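PDB 3UMF: adenylate kinase from Schistosoma mansoni, which catalyses the reversible transfer of a phosphoryl group between adenine nucleotides, interconverting ATP and AMP with two molecules of ADP. Local coordinates for residues V88-E91 with V92-L96. Residues are numbered along the deposited sequence; the frame is centred on the assembly and turned at random.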
loop_
_atom_site.group_PDB
_atom_site.type_symbol
_atom_site.label_atom_id
_atom_site.label_comp_id
_atom_site.label_asym_id
_atom_site.label_seq_id
_atom_site.Cartn_x
_atom_site.Cartn_y
_atom_site.Cartn_z
ATOM N N VAL A 88 -8.398 14.260 4.508
ATOM C CA VAL A 88 -7.239 14.863 3.867
ATOM C C VAL A 88 -7.341 14.644 2.363
ATOM O O VAL A 88 -7.488 13.508 1.910
ATOM C CB VAL A 88 -5.930 14.255 4.396
ATOM C CG1 VAL A 88 -4.729 14.982 3.802
ATOM C CG2 VAL A 88 -5.898 14.324 5.916
ATOM N N PRO A 89 -7.287 15.736 1.579
ATOM C CA PRO A 89 -7.414 15.621 0.121
ATOM C C PRO A 89 -6.329 14.734 -0.487
ATOM O O PRO A 89 -5.216 14.672 0.043
ATOM C CB PRO A 89 -7.239 17.066 -0.359
ATOM C CG PRO A 89 -7.654 17.899 0.802
ATOM C CD PRO A 89 -7.203 17.140 2.017
ATOM N N LEU A 90 -6.660 14.052 -1.578
ATOM C CA LEU A 90 -5.714 13.175 -2.262
ATOM C C LEU A 90 -4.494 13.953 -2.752
ATOM O O LEU A 90 -3.375 13.443 -2.735
ATOM C CB LEU A 90 -6.406 12.467 -3.430
ATOM C CG LEU A 90 -5.544 11.672 -4.414
ATOM C CD1 LEU A 90 -4.804 10.544 -3.711
ATOM C CD2 LEU A 90 -6.404 11.127 -5.543
ATOM N N GLU A 91 -4.724 15.195 -3.170
ATOM C CA GLU A 91 -3.664 16.064 -3.669
ATOM C C GLU A 91 -2.562 16.283 -2.629
ATOM O O GLU A 91 -1.381 16.363 -2.974
ATOM C CB GLU A 91 -4.241 17.413 -4.116
ATOM C CG GLU A 91 -5.056 17.362 -5.406
ATOM C CD GLU A 91 -6.398 16.665 -5.241
ATOM O OE1 GLU A 91 -6.932 16.647 -4.111
ATOM O OE2 GLU A 91 -6.917 16.127 -6.242
ATOM N N VAL A 92 -2.950 16.379 -1.360
ATOM C CA VAL A 92 -1.989 16.567 -0.276
ATOM C C VAL A 92 -1.100 15.336 -0.094
ATOM O O VAL A 92 0.122 15.454 0.008
ATOM C CB VAL A 92 -2.691 16.895 1.059
ATOM C CG1 VAL A 92 -1.672 17.005 2.181
ATOM C CG2 VAL A 92 -3.496 18.182 0.937
ATOM N N VAL A 93 -1.720 14.160 -0.055
ATOM C CA VAL A 93 -0.987 12.908 0.082
ATOM C C VAL A 93 -0.065 12.694 -1.114
ATOM O O VAL A 93 1.084 12.275 -0.963
ATOM C CB VAL A 93 -1.954 11.706 0.197
ATOM C CG1 VAL A 93 -1.192 10.389 0.121
ATOM C CG2 VAL A 93 -2.756 11.792 1.488
ATOM N N LEU A 94 -0.581 13.001 -2.299
ATOM C CA LEU A 94 0.161 12.838 -3.543
ATOM C C LEU A 94 1.423 13.700 -3.564
ATOM O O LEU A 94 2.493 13.237 -3.957
ATOM C CB LEU A 94 -0.742 13.179 -4.731
ATOM C CG LEU A 94 -0.659 12.271 -5.960
ATOM C CD1 LEU A 94 -0.746 10.808 -5.554
ATOM C CD2 LEU A 94 -1.761 12.619 -6.955
ATOM N N ALA A 95 1.294 14.950 -3.129
ATOM C CA ALA A 95 2.434 15.857 -3.064
ATOM C C ALA A 95 3.479 15.380 -2.055
ATOM O O ALA A 95 4.679 15.515 -2.285
ATOM C CB ALA A 95 1.973 17.269 -2.731
ATOM N N LEU A 96 3.022 14.819 -0.940
ATOM C CA LEU A 96 3.933 14.294 0.071
ATOM C C LEU A 96 4.699 13.082 -0.456
ATOM O O LEU A 96 5.902 12.954 -0.222
ATOM C CB LEU A 96 3.182 13.939 1.359
ATOM C CG LEU A 96 2.628 15.114 2.171
ATOM C CD1 LEU A 96 1.941 14.622 3.438
ATOM C CD2 LEU A 96 3.731 16.104 2.511
#
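Val92 packs against Val88 and Pro89 where helix 90-104 begins, with Pro89 at the N-cap position. In adenylate kinases this helix follows the small helical AMP-binding region, which here probably includes helices 60-68 and 73-84. The side chain of Val92 forks over the residues that lead into the helix. Val92 CB lies 3.5 Å from Pro89 O and 3.9 Å from Val88 CG1. Beyond CB, Val92 CG1 points opposite the backbone N (chi1 177°) and reaches Val88 CG1 at 4.0 Å. The two valine side chains cross at about a right angle. Val92 CG2, beside the backbone N, meets the proline ring, with Pro89 CD nearest at 4.0 Å. Leu78 of helix 73-84 touches Val88 and Val92, and Met81 touches Pro89. Leu90 and Leu94 instead turn to helix 120-129 and Tyr116. Val92 N makes a weak, bent hydrogen bond of 3.2 Å to Pro89 O. Regular helical bonding follows. Leu94 N donates a hydrogen bond to Leu90 O at 2.9 Å. Ala95 N bonds to Glu91 O at 3.0 Å, and Ala95 CB lies 3.5 Å from the same Glu91 O.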